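Local coordinates for protein ForH (Streptomyces kaniharaensis, PDB 6NKO) that probably takes part in formycin A biosynthesis, with an MGS-like domain and similarity to the IMP cyclohydrolase portion of PurH, at residues L25-K30 and L114-Y119; R31-L36 and D163-V168; A48-T53 and E65-L70; M145-A150 and K193-S198. All coordinates share one frame; numbering follows the deposited sequence.

Interaction 1: residues L25-K30 and L114-Y119; sequences LAVSDK and LVCNNY
The carbonyl of Ala26 receives two donors from the neighbouring strand, a small example of how an asparagine can reinforce a parallel sheet where its regular pairing ends. Asn117 ND2 lies 2.8 Å from Ala26 O and in the plane of that carbonyl, although the bond leaves the Asn117 amide plane by 18°. The longer bond, 3.3 Å from Asn118 N to Ala26 O, comes in tilted from the carbonyl plane. A chi1 of -177° sets CG of Asn117 beside its own carbonyl carbon, on the side of Asn118, and ND2 and Asn118 N thereby converge on Ala26 O. Ala26 also donates: its N is hydrogen-bonded to Cys116 O at 2.6 Å. On the Leu25 and Cys116 face the contacts are apolar: Leu25 CD1 rests 3.9 Å from Cys116 CB, and Val27 CG1 is 3.8 Å from Cys116 SG.

Past the strands, Asn118 lies alongside Val27, the two side chains pointing the same way, with Asn118 OD1 3.5 Å from Val27 CB. Ser28 OG adds a weak bond to Asn118 O. The second shell fixes both amides: Asp139 binds Asn117 ND2, while the carbonyl of Ser160 takes Asn118 ND2, so the two asparagines are held from outside the strand pair.

This is the buried centre of a parallel alpha/beta sheet. Helices 33-42 and 165-174 cover the face bearing Leu25 and Cys116, helix 141-151 packs on the Ala26 and Asn117 face, and strands 46-49 and 157-159 flank the pair.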
loop_
_atom_site.group_PDB
_atom_site.type_symbol
_atom_site.label_atom_id
_atom_site.label_comp_id
_atom_site.label_asym_id
_atom_site.label_seq_id
_atom_site.Cartn_x
_atom_site.Cartn_y
_atom_site.Cartn_z
ATOM N N LEU A 25 4.595 0.641 -2.899
ATOM C CA LEU A 25 4.372 -0.798 -3.013
ATOM C C LEU A 25 4.743 -1.450 -1.686
ATOM O O LEU A 25 5.929 -1.581 -1.364
ATOM C CB LEU A 25 5.190 -1.385 -4.163
ATOM C CG LEU A 25 4.556 -1.477 -5.555
ATOM C CD1 LEU A 25 3.716 -0.253 -5.891
ATOM C CD2 LEU A 25 5.632 -1.688 -6.609
ATOM N N ALA A 26 3.730 -1.862 -0.918
ATOM C CA ALA A 26 3.927 -2.481 0.396
ATOM C C ALA A 26 3.175 -3.813 0.431
ATOM O O ALA A 26 2.191 -3.966 1.156
ATOM C CB ALA A 26 3.462 -1.553 1.517
ATOM N N VAL A 27 3.649 -4.783 -0.347
ATOM C CA VAL A 27 2.957 -6.054 -0.521
ATOM C C VAL A 27 3.759 -7.166 0.138
ATOM O O VAL A 27 4.996 -7.166 0.104
ATOM C CB VAL A 27 2.703 -6.367 -2.011
ATOM C CG1 VAL A 27 1.785 -5.319 -2.622
ATOM C CG2 VAL A 27 4.011 -6.454 -2.780
ATOM N N SER A 28 3.044 -8.106 0.754
ATOM C CA SER A 28 3.635 -9.340 1.256
ATOM C C SER A 28 3.491 -10.473 0.248
ATOM O O SER A 28 4.402 -11.295 0.101
ATOM C CB SER A 28 2.986 -9.732 2.586
ATOM O OG SER A 28 3.097 -8.686 3.536
ATOM N N ASP A 29 2.352 -10.525 -0.440
ATOM C CA ASP A 29 2.156 -11.410 -1.581
ATOM C C ASP A 29 2.771 -10.739 -2.805
ATOM O O ASP A 29 2.248 -9.732 -3.293
ATOM C CB ASP A 29 0.667 -11.687 -1.776
ATOM C CG ASP A 29 0.380 -12.560 -2.985
ATOM O OD1 ASP A 29 1.328 -13.129 -3.564
ATOM O OD2 ASP A 29 -0.807 -12.680 -3.354
ATOM N N LYS A 30 3.876 -11.289 -3.301
ATOM C CA LYS A 30 4.647 -10.653 -4.363
ATOM C C LYS A 30 4.141 -10.977 -5.762
ATOM O O LYS A 30 4.761 -10.543 -6.739
ATOM C CB LYS A 30 6.122 -11.053 -4.257
ATOM C CG LYS A 30 6.630 -11.177 -2.837
ATOM C CD LYS A 30 7.192 -9.861 -2.338
ATOM C CE LYS A 30 7.178 -9.805 -0.822
ATOM N NZ LYS A 30 8.206 -8.869 -0.307
ATOM N N LEU A 114 -0.764 6.073 -5.863
ATOM C CA LEU A 114 -1.119 4.660 -5.876
ATOM C C LEU A 114 -0.551 3.983 -4.640
ATOM O O LEU A 114 0.622 4.176 -4.305
ATOM C CB LEU A 114 -0.597 3.974 -7.143
ATOM C CG LEU A 114 -1.062 2.537 -7.397
ATOM C CD1 LEU A 114 -1.414 2.341 -8.866
ATOM C CD2 LEU A 114 -0.002 1.532 -6.954
ATOM N N VAL A 115 -1.385 3.188 -3.976
ATOM C CA VAL A 115 -0.984 2.403 -2.816
ATOM C C VAL A 115 -1.269 0.939 -3.116
ATOM O O VAL A 115 -2.374 0.593 -3.550
ATOM C CB VAL A 115 -1.719 2.853 -1.539
ATOM C CG1 VAL A 115 -1.463 1.871 -0.401
ATOM C CG2 VAL A 115 -1.286 4.255 -1.150
ATOM N N CYS A 116 -0.273 0.089 -2.888
ATOM C CA CYS A 116 -0.385 -1.353 -3.070
ATOM C C CYS A 116 -0.016 -2.030 -1.757
ATOM O O CYS A 116 1.111 -1.872 -1.276
ATOM C CB CYS A 116 0.530 -1.826 -4.198
ATOM S SG CYS A 116 -0.107 -3.214 -5.133
ATOM N N ASN A 117 -0.955 -2.779 -1.179
ATOM C CA ASN A 117 -0.750 -3.362 0.144
ATOM C C ASN A 117 -1.335 -4.767 0.210
ATOM O O ASN A 117 -2.522 -4.963 -0.071
ATOM C CB ASN A 117 -1.368 -2.473 1.231
ATOM C CG ASN A 117 -1.127 -3.006 2.630
ATOM O OD1 ASN A 117 -2.057 -3.130 3.426
ATOM N ND2 ASN A 117 0.123 -3.329 2.936
ATOM N N ASN A 118 -0.495 -5.733 0.598
ATOM C CA ASN A 118 -0.847 -7.146 0.688
ATOM C C ASN A 118 -0.498 -7.666 2.075
ATOM O O ASN A 118 0.330 -7.089 2.782
ATOM C CB ASN A 118 -0.095 -7.988 -0.357
ATOM C CG ASN A 118 -0.768 -7.983 -1.700
ATOM O OD1 ASN A 118 -0.143 -8.266 -2.721
ATOM N ND2 ASN A 118 -2.054 -7.665 -1.713
ATOM N N TYR A 119 -1.105 -8.792 2.446
ATOM C CA TYR A 119 -0.866 -9.408 3.745
ATOM C C TYR A 119 -0.309 -10.819 3.603
ATOM O O TYR A 119 -0.616 -11.539 2.648
ATOM C CB TYR A 119 -2.143 -9.450 4.575
ATOM C CG TYR A 119 -2.906 -8.160 4.506
ATOM C CD1 TYR A 119 -2.278 -6.953 4.779
ATOM C CD2 TYR A 119 -4.245 -8.141 4.155
ATOM C CE1 TYR A 119 -2.962 -5.768 4.709
ATOM C CE2 TYR A 119 -4.941 -6.959 4.084
ATOM C CZ TYR A 119 -4.295 -5.773 4.364
ATOM O OH TYR A 119 -4.983 -4.583 4.298
#

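Interaction 2: residues R31-L36 and D163-V168; sequences RNIEPL and DDYDDV
Tyr165 projects its ring from the first turn of helix 165-174 against Asn32, Ile33 and Leu36, and different parts of the ring meet different chemistry. Leu36 CD2 sits over one face, 4.0 Å from the ring centroid and only 13° off the normal, a CH-pi contact in which leucine and ring cross at about a right angle. At the edge, Asn32 O lies near the ring plane, 3.2 Å from Tyr165 CD2. Ile33 CD1 comes obliquely to 3.8 Å from Tyr165 CE2. Beyond this packing, one water joins the hydroxyl to the backbone, 2.7 Å from Tyr165 OH and 2.8 Å from Arg31 O.

The outer side is looser and charged. Arg31 and Asp163, both exposed, form a salt bridge whose main bond is 3.0 Å from Arg31 NH1 to Asp163 OD1. The carboxylate oxygen lies in the guanidinium plane, yet NH1 meets it from 37° above the carboxylate plane; NH2 adds a weak bond to the same oxygen. Between these regions, Asn32 ND2 is tied to the carbonyl of Pro162.

The contact brings together the first turns of helices 33-42 and 165-174, which lie on one face of the sheet above Cys116 of strand 114-117.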
loop_
_atom_site.group_PDB
_atom_site.type_symbol
_atom_site.label_atom_id
_atom_site.label_comp_id
_atom_site.label_asym_id
_atom_site.label_seq_id
_atom_site.Cartn_x
_atom_site.Cartn_y
_atom_site.Cartn_z
ATOM N N ARG A 31 3.044 -11.719 -5.890
ATOM C CA ARG A 31 2.575 -12.121 -7.209
ATOM C C ARG A 31 2.179 -10.898 -8.028
ATOM O O ARG A 31 1.431 -10.035 -7.556
ATOM C CB ARG A 31 1.395 -13.085 -7.082
ATOM C CG ARG A 31 0.600 -13.271 -8.367
ATOM C CD ARG A 31 -0.174 -14.582 -8.358
ATOM N NE ARG A 31 -1.467 -14.445 -7.692
ATOM C CZ ARG A 31 -2.549 -13.914 -8.255
ATOM N NH1 ARG A 31 -2.503 -13.470 -9.504
ATOM N NH2 ARG A 31 -3.679 -13.826 -7.567
ATOM N N ASN A 32 2.704 -10.823 -9.253
ATOM C CA ASN A 32 2.454 -9.764 -10.231
ATOM C C ASN A 32 3.039 -8.416 -9.830
ATOM O O ASN A 32 2.735 -7.406 -10.478
ATOM C CB ASN A 32 0.957 -9.585 -10.515
ATOM C CG ASN A 32 0.322 -10.823 -11.103
ATOM O OD1 ASN A 32 1.013 -11.729 -11.566
ATOM N ND2 ASN A 32 -1.007 -10.868 -11.092
ATOM N N ILE A 33 3.874 -8.361 -8.788
ATOM C CA ILE A 33 4.371 -7.065 -8.331
ATOM C C ILE A 33 5.424 -6.509 -9.284
ATOM O O ILE A 33 5.591 -5.287 -9.388
ATOM C CB ILE A 33 4.908 -7.164 -6.890
ATOM C CG1 ILE A 33 4.861 -5.793 -6.212
ATOM C CG2 ILE A 33 6.333 -7.710 -6.867
ATOM C CD1 ILE A 33 3.528 -5.086 -6.341
ATOM N N GLU A 34 6.142 -7.377 -10.001
ATOM C CA GLU A 34 7.197 -6.908 -10.895
ATOM C C GLU A 34 6.638 -6.310 -12.184
ATOM O O GLU A 34 7.117 -5.252 -12.611
ATOM C CB GLU A 34 8.184 -8.034 -11.215
ATOM C CG GLU A 34 9.405 -7.560 -11.990
ATOM C CD GLU A 34 10.414 -8.662 -12.245
ATOM O OE1 GLU A 34 10.225 -9.778 -11.715
ATOM O OE2 GLU A 34 11.398 -8.411 -12.974
ATOM N N PRO A 35 5.651 -6.929 -12.848
ATOM C CA PRO A 35 5.077 -6.267 -14.032
ATOM C C PRO A 35 4.408 -4.945 -13.709
ATOM O O PRO A 35 4.297 -4.084 -14.591
ATOM C CB PRO A 35 4.068 -7.295 -14.564
ATOM C CG PRO A 35 4.512 -8.591 -14.008
ATOM C CD PRO A 35 5.078 -8.275 -12.661
ATOM N N LEU A 36 3.950 -4.758 -12.469
ATOM C CA LEU A 36 3.356 -3.485 -12.082
ATOM C C LEU A 36 4.431 -2.439 -11.812
ATOM O O LEU A 36 4.381 -1.332 -12.359
ATOM C CB LEU A 36 2.461 -3.674 -10.855
ATOM C CG LEU A 36 1.796 -2.415 -10.291
ATOM C CD1 LEU A 36 0.781 -1.852 -11.276
ATOM C CD2 LEU A 36 1.143 -2.701 -8.947
ATOM N N ASP A 163 -4.786 -9.594 -8.854
ATOM C CA ASP A 163 -5.537 -9.767 -10.090
ATOM C C ASP A 163 -6.058 -8.452 -10.654
ATOM O O ASP A 163 -6.574 -8.438 -11.777
ATOM C CB ASP A 163 -6.706 -10.731 -9.866
ATOM C CG ASP A 163 -6.249 -12.162 -9.662
ATOM O OD1 ASP A 163 -5.207 -12.543 -10.237
ATOM O OD2 ASP A 163 -6.929 -12.906 -8.924
ATOM N N ASP A 164 -5.937 -7.356 -9.908
ATOM C CA ASP A 164 -6.342 -6.038 -10.377
ATOM C C ASP A 164 -5.185 -5.235 -10.954
ATOM O O ASP A 164 -5.410 -4.137 -11.471
ATOM C CB ASP A 164 -6.990 -5.244 -9.235
ATOM C CG ASP A 164 -8.247 -5.906 -8.700
ATOM O OD1 ASP A 164 -9.015 -6.470 -9.505
ATOM O OD2 ASP A 164 -8.468 -5.858 -7.472
ATOM N N TYR A 165 -3.956 -5.756 -10.882
ATOM C CA TYR A 165 -2.787 -4.974 -11.276
ATOM C C TYR A 165 -2.821 -4.637 -12.760
ATOM O O TYR A 165 -2.562 -3.495 -13.156
ATOM C CB TYR A 165 -1.498 -5.735 -10.946
ATOM C CG TYR A 165 -1.178 -5.896 -9.475
ATOM C CD1 TYR A 165 -2.060 -5.467 -8.489
ATOM C CD2 TYR A 165 0.014 -6.489 -9.074
ATOM C CE1 TYR A 165 -1.762 -5.622 -7.147
ATOM C CE2 TYR A 165 0.320 -6.648 -7.738
ATOM C CZ TYR A 165 -0.571 -6.215 -6.779
ATOM O OH TYR A 165 -0.266 -6.377 -5.446
ATOM N N ASP A 166 -3.140 -5.627 -13.598
ATOM C CA ASP A 166 -3.002 -5.457 -15.042
ATOM C C ASP A 166 -3.968 -4.408 -15.579
ATOM O O ASP A 166 -3.570 -3.522 -16.344
ATOM C CB ASP A 166 -3.213 -6.795 -15.750
ATOM C CG ASP A 166 -2.592 -6.823 -17.135
ATOM O OD1 ASP A 166 -1.507 -6.231 -17.316
ATOM O OD2 ASP A 166 -3.192 -7.433 -18.045
ATOM N N ASP A 167 -5.243 -4.490 -15.192
ATOM C CA ASP A 167 -6.227 -3.536 -15.698
ATOM C C ASP A 167 -5.852 -2.105 -15.329
ATOM O O ASP A 167 -6.034 -1.181 -16.130
ATOM C CB ASP A 167 -7.618 -3.876 -15.166
ATOM C CG ASP A 167 -8.616 -2.753 -15.389
ATOM O OD1 ASP A 167 -9.365 -2.422 -14.445
ATOM O OD2 ASP A 167 -8.650 -2.200 -16.510
ATOM N N VAL A 168 -5.322 -1.903 -14.120
ATOM C CA VAL A 168 -4.896 -0.568 -13.716
ATOM C C VAL A 168 -3.693 -0.124 -14.536
ATOM O O VAL A 168 -3.638 1.013 -15.019
ATOM C CB VAL A 168 -4.600 -0.539 -12.206
ATOM C CG1 VAL A 168 -3.801 0.704 -11.840
ATOM C CG2 VAL A 168 -5.896 -0.598 -11.411
HETATM O O HOH W 1 1.584 -8.318 -5.327
#

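Interaction 3: residues A48-T53 and E65-L70; sequences AATEGT and ERIADL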
loop_
_atom_site.group_PDB
_atom_site.type_symbol
_atom_site.label_atom_id
_atom_site.label_comp_id
_atom_site.label_asym_id
_atom_site.label_seq_id
_atom_site.Cartn_x
_atom_site.Cartn_y
_atom_site.Cartn_z
ATOM N N ALA A 48 8.166 3.501 -5.003
ATOM C CA ALA A 48 8.792 3.308 -3.704
ATOM C C ALA A 48 8.175 2.094 -3.025
ATOM O O ALA A 48 6.969 1.854 -3.141
ATOM C CB ALA A 48 8.634 4.551 -2.826
ATOM N N ALA A 49 9.002 1.330 -2.317
ATOM C CA ALA A 49 8.589 0.039 -1.791
ATOM C C ALA A 49 9.053 -0.139 -0.354
ATOM O O ALA A 49 10.047 0.452 0.077
ATOM C CB ALA A 49 9.137 -1.108 -2.649
ATOM N N THR A 50 8.316 -0.968 0.383
ATOM C CA THR A 50 8.737 -1.383 1.711
ATOM C C THR A 50 9.841 -2.432 1.601
ATOM O O THR A 50 10.327 -2.751 0.514
ATOM C CB THR A 50 7.554 -1.921 2.512
ATOM O OG1 THR A 50 6.818 -2.858 1.717
ATOM C CG2 THR A 50 6.639 -0.788 2.948
ATOM N N GLU A 51 10.209 -3.006 2.750
ATOM C CA GLU A 51 11.458 -3.755 2.850
ATOM C C GLU A 51 11.475 -4.968 1.921
ATOM O O GLU A 51 12.434 -5.169 1.169
ATOM C CB GLU A 51 11.702 -4.154 4.314
ATOM C CG GLU A 51 10.751 -5.202 4.888
ATOM C CD GLU A 51 9.425 -4.620 5.357
ATOM O OE1 GLU A 51 9.304 -3.380 5.459
ATOM O OE2 GLU A 51 8.492 -5.409 5.610
ATOM N N GLY A 52 10.410 -5.772 1.937
ATOM C CA GLY A 52 10.419 -7.001 1.158
ATOM C C GLY A 52 10.391 -6.746 -0.336
ATOM O O GLY A 52 11.211 -7.278 -1.088
ATOM N N THR A 53 9.439 -5.926 -0.787
ATOM C CA THR A 53 9.313 -5.631 -2.210
ATOM C C THR A 53 10.559 -4.952 -2.759
ATOM O O THR A 53 10.917 -5.161 -3.923
ATOM C CB THR A 53 8.086 -4.749 -2.452
ATOM O OG1 THR A 53 7.016 -5.169 -1.596
ATOM C CG2 THR A 53 7.636 -4.849 -3.892
ATOM N N GLU A 65 12.622 2.981 -5.238
ATOM C CA GLU A 65 13.161 3.720 -4.111
ATOM C C GLU A 65 12.710 3.063 -2.815
ATOM O O GLU A 65 11.694 2.370 -2.769
ATOM C CB GLU A 65 12.719 5.186 -4.161
ATOM C CG GLU A 65 13.285 5.946 -5.358
ATOM C CD GLU A 65 12.547 7.243 -5.647
ATOM O OE1 GLU A 65 12.794 8.242 -4.943
ATOM O OE2 GLU A 65 11.726 7.268 -6.588
ATOM N N ARG A 66 13.497 3.263 -1.765
ATOM C CA ARG A 66 13.176 2.704 -0.460
ATOM C C ARG A 66 12.184 3.610 0.256
ATOM O O ARG A 66 12.502 4.764 0.557
ATOM C CB ARG A 66 14.450 2.547 0.364
ATOM C CG ARG A 66 14.823 1.111 0.667
ATOM C CD ARG A 66 15.724 1.028 1.885
ATOM N NE ARG A 66 16.238 -0.320 2.103
ATOM C CZ ARG A 66 17.406 -0.757 1.645
ATOM N NH1 ARG A 66 18.186 0.048 0.937
ATOM N NH2 ARG A 66 17.795 -2.000 1.896
ATOM N N ILE A 67 10.985 3.089 0.539
ATOM C CA ILE A 67 9.978 3.859 1.266
ATOM C C ILE A 67 10.449 4.215 2.666
ATOM O O ILE A 67 9.876 5.099 3.308
ATOM C CB ILE A 67 8.645 3.087 1.343
ATOM C CG1 ILE A 67 7.472 4.043 1.542
ATOM C CG2 ILE A 67 8.661 2.124 2.520
ATOM C CD1 ILE A 67 7.298 5.053 0.441
ATOM N N ALA A 68 11.468 3.527 3.178
ATOM C CA ALA A 68 11.999 3.880 4.487
ATOM C C ALA A 68 12.737 5.214 4.434
ATOM O O ALA A 68 12.303 6.202 5.042
ATOM C CB ALA A 68 12.897 2.760 5.008
ATOM N N ASP A 69 13.874 5.257 3.735
ATOM C CA ASP A 69 14.628 6.503 3.628
ATOM C C ASP A 69 13.776 7.620 3.030
ATOM O O ASP A 69 13.907 8.792 3.404
ATOM C CB ASP A 69 15.864 6.246 2.769
ATOM C CG ASP A 69 16.589 4.949 3.157
ATOM O OD1 ASP A 69 16.562 4.548 4.344
ATOM O OD2 ASP A 69 17.168 4.299 2.260
ATOM N N LEU A 70 12.901 7.270 2.097
ATOM C CA LEU A 70 12.042 8.229 1.413
ATOM C C LEU A 70 10.804 8.455 2.257
ATOM O O LEU A 70 9.953 7.568 2.337
ATOM C CB LEU A 70 11.614 7.691 0.052
ATOM C CG LEU A 70 10.906 8.550 -0.988
ATOM C CD1 LEU A 70 11.917 8.970 -2.028
ATOM C CD2 LEU A 70 9.787 7.760 -1.635
#
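A beta-alpha-beta crossover, strand 46-49 through helix 51-59 to strand 65-66, closes here with its two parallel strands side by side. Ala49 supplies both backbone bonds between these segments: its N donates to Glu65 O at 2.9 Å, and Ile67 N donates to Ala49 O at 2.8 Å. A backbone bond between Glu65 and Val47 continues the pairing. A CA-H...O contact, 3.2 Å between Ala48 CA and Glu65 O, gives that same glutamate carbonyl a second, softer neighbour.

Where strand 65-66 ends, Ile67 turns its side chain toward strand 46-49 and splits it in two directions. Its CG1 branch swings away from the amide N (chi1 -156°), and the CD1 at its tip reaches 3.6 Å from Ala48 CB. The other branch, CG2, lies alongside Thr50, 3.6 Å from Thr50 CG2. Leu70 folds back after a turn bonded from Leu70 N to Arg66 O, and brings CD2 to within 3.6 Å of Ala48 CB as well. The small methyl of Ala48 is thus met by two larger aliphatic chains.

On the Ala48 face, the carboxylate of partly exposed Glu65 makes a salt bridge with Arg46. The backbone bonds set the alignment of this outermost strand, whereas the aliphatic branches that follow add van der Waals and hydrophobic contact that sets no register.

Interaction 4: residues M145-A150 and K193-S198; sequences MLRGAA and KAFRIS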
loop_
_atom_site.group_PDB
_atom_site.type_symbol
_atom_site.label_atom_id
_atom_site.label_comp_id
_atom_site.label_asym_id
_atom_site.label_seq_id
_atom_site.Cartn_x
_atom_site.Cartn_y
_atom_site.Cartn_z
ATOM N N MET A 145 -2.273 2.733 5.161
ATOM C CA MET A 145 -2.109 3.328 3.837
ATOM C C MET A 145 -3.231 2.903 2.897
ATOM O O MET A 145 -3.725 3.716 2.107
ATOM C CB MET A 145 -0.752 2.942 3.245
ATOM C CG MET A 145 0.458 3.461 4.008
ATOM S SD MET A 145 1.974 3.333 3.028
ATOM C CE MET A 145 2.296 1.573 3.143
ATOM N N LEU A 146 -3.646 1.634 2.965
ATOM C CA LEU A 146 -4.641 1.129 2.022
ATOM C C LEU A 146 -6.036 1.653 2.347
ATOM O O LEU A 146 -6.777 2.061 1.444
ATOM C CB LEU A 146 -4.629 -0.398 2.015
ATOM C CG LEU A 146 -5.719 -1.055 1.166
ATOM C CD1 LEU A 146 -5.431 -0.845 -0.311
ATOM C CD2 LEU A 146 -5.840 -2.536 1.487
ATOM N N ARG A 147 -6.417 1.638 3.628
ATOM C CA ARG A 147 -7.700 2.213 4.018
ATOM C C ARG A 147 -7.728 3.714 3.771
ATOM O O ARG A 147 -8.777 4.266 3.419
ATOM C CB ARG A 147 -7.993 1.914 5.490
ATOM C CG ARG A 147 -8.177 0.436 5.804
ATOM C CD ARG A 147 -8.256 0.194 7.307
ATOM N NE ARG A 147 -9.520 0.666 7.865
ATOM C CZ ARG A 147 -9.653 1.774 8.585
ATOM N NH1 ARG A 147 -8.596 2.532 8.847
ATOM N NH2 ARG A 147 -10.846 2.127 9.047
ATOM N N GLY A 148 -6.591 4.390 3.947
ATOM C CA GLY A 148 -6.535 5.808 3.637
ATOM C C GLY A 148 -6.645 6.076 2.148
ATOM O O GLY A 148 -7.305 7.030 1.726
ATOM N N ALA A 149 -6.005 5.234 1.333
ATOM C CA ALA A 149 -6.117 5.369 -0.114
ATOM C C ALA A 149 -7.541 5.101 -0.581
ATOM O O ALA A 149 -8.067 5.826 -1.433
ATOM C CB ALA A 149 -5.137 4.426 -0.808
ATOM N N ALA A 150 -8.180 4.067 -0.031
ATOM C CA ALA A 150 -9.552 3.756 -0.418
ATOM C C ALA A 150 -10.508 4.869 -0.011
ATOM O O ALA A 150 -11.415 5.226 -0.773
ATOM C CB ALA A 150 -9.980 2.422 0.194
ATOM N N LYS A 193 -13.520 -2.739 -2.490
ATOM C CA LYS A 193 -12.820 -4.012 -2.377
ATOM C C LYS A 193 -11.710 -3.937 -1.334
ATOM O O LYS A 193 -11.474 -4.905 -0.601
ATOM C CB LYS A 193 -12.260 -4.412 -3.742
ATOM C CG LYS A 193 -11.576 -5.760 -3.774
ATOM C CD LYS A 193 -11.079 -6.078 -5.174
ATOM C CE LYS A 193 -10.631 -7.523 -5.283
ATOM N NZ LYS A 193 -10.245 -7.872 -6.677
ATOM N N ALA A 194 -11.029 -2.792 -1.246
ATOM C CA ALA A 194 -9.946 -2.639 -0.279
ATOM C C ALA A 194 -10.466 -2.740 1.150
ATOM O O ALA A 194 -9.888 -3.447 1.986
ATOM C CB ALA A 194 -9.230 -1.306 -0.502
ATOM N N PHE A 195 -11.563 -2.037 1.450
ATOM C CA PHE A 195 -12.159 -2.128 2.780
ATOM C C PHE A 195 -12.668 -3.533 3.068
ATOM O O PHE A 195 -12.624 -3.986 4.219
ATOM C CB PHE A 195 -13.294 -1.111 2.923
ATOM C CG PHE A 195 -12.822 0.275 3.259
ATOM C CD1 PHE A 195 -12.264 0.549 4.499
ATOM C CD2 PHE A 195 -12.932 1.304 2.335
ATOM C CE1 PHE A 195 -11.822 1.823 4.812
ATOM C CE2 PHE A 195 -12.494 2.580 2.642
ATOM C CZ PHE A 195 -11.937 2.840 3.882
ATOM N N ARG A 196 -13.149 -4.235 2.039
ATOM C CA ARG A 196 -13.613 -5.607 2.221
ATOM C C ARG A 196 -12.458 -6.534 2.575
ATOM O O ARG A 196 -12.567 -7.362 3.488
ATOM C CB ARG A 196 -14.320 -6.086 0.953
ATOM C CG ARG A 196 -15.315 -7.207 1.171
ATOM C CD ARG A 196 -16.139 -7.455 -0.085
ATOM N NE ARG A 196 -16.856 -6.257 -0.514
ATOM C CZ ARG A 196 -18.075 -5.927 -0.098
ATOM N NH1 ARG A 196 -18.717 -6.704 0.763
ATOM N NH2 ARG A 196 -18.654 -4.821 -0.539
ATOM N N ILE A 197 -11.339 -6.409 1.859
ATOM C CA ILE A 197 -10.170 -7.234 2.152
ATOM C C ILE A 197 -9.638 -6.924 3.547
ATOM O O ILE A 197 -9.254 -7.830 4.297
ATOM C CB ILE A 197 -9.095 -7.029 1.065
ATOM C CG1 ILE A 197 -9.495 -7.753 -0.223
ATOM C CG2 ILE A 197 -7.734 -7.507 1.546
ATOM C CD1 ILE A 197 -8.948 -7.109 -1.475
ATOM N N SER A 198 -9.624 -5.644 3.925
ATOM C CA SER A 198 -9.148 -5.274 5.254
ATOM C C SER A 198 -10.082 -5.791 6.340
ATOM O O SER A 198 -9.625 -6.256 7.392
ATOM C CB SER A 198 -8.996 -3.756 5.357
ATOM O OG SER A 198 -7.871 -3.309 4.619
#
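Phe195 lays its ring across helix 141-151, its CE2 side meeting Ala150 and its CE1 and CZ atoms meeting Arg147. The guanidinium plane of Arg147 stands almost perpendicular to the ring, 88° apart, and the two side chains cross at about a right angle. CB, CG and NE of the arginine all come near the ring, Arg147 CB lying 3.9 Å from Phe195 CE1. Further round, Phe195 CZ is 3.5 Å from Arg147 O, and Phe195 CE2 comes equally close, 3.5 Å, to Ala150 CB.

Next to the ring the partners are small. Ala150 CB and Ala194 CB face each other at 3.9 Å, both methyls pointing into the gap between the helices. Leu146, whose CG lies opposite the backbone nitrogen (chi1 174°), leans its branched end against Ala194, placing CD1 3.8 Å from Ala194 CB. Its other methyl, CD2, meets Ser198 OG at 3.8 Å; that hydroxyl is hydrogen-bonded to Tyr119.

The segment axes approach to 9.2 Å and run roughly antiparallel, 150° between their directions. The arrangement is an antiparallel helix pair within an alpha/beta fold, the small alanine side chains meeting directly at Ala150 and Ala194, and it places the long helix 184-212 against one of the sheet-covering helices.

Interactions 1 and 4 are buried, whereas 2 and 3 each have a solvent side. Interaction 1 is the most central, its centre about 5 Å from that of the chain. Interaction 3 continues the same sheet toward its edge, its strand 46-49 bonded through Ala48 and Thr50 to Leu25. Backbone bonds dominate both, but interaction 1 adds buried amides. Helices 33-42 and 165-174 of interaction 2 pack over Cys116, helix 141-151 of interaction 4 on the Asn117 side; helix 184-212 contacts helices of both faces. Interaction 2 mixes aromatic packing with an exposed salt bridge, while interaction 4 is mainly apolar. Asp164 and Lys193 tie these two together; interactions 3 and 4 do not touch.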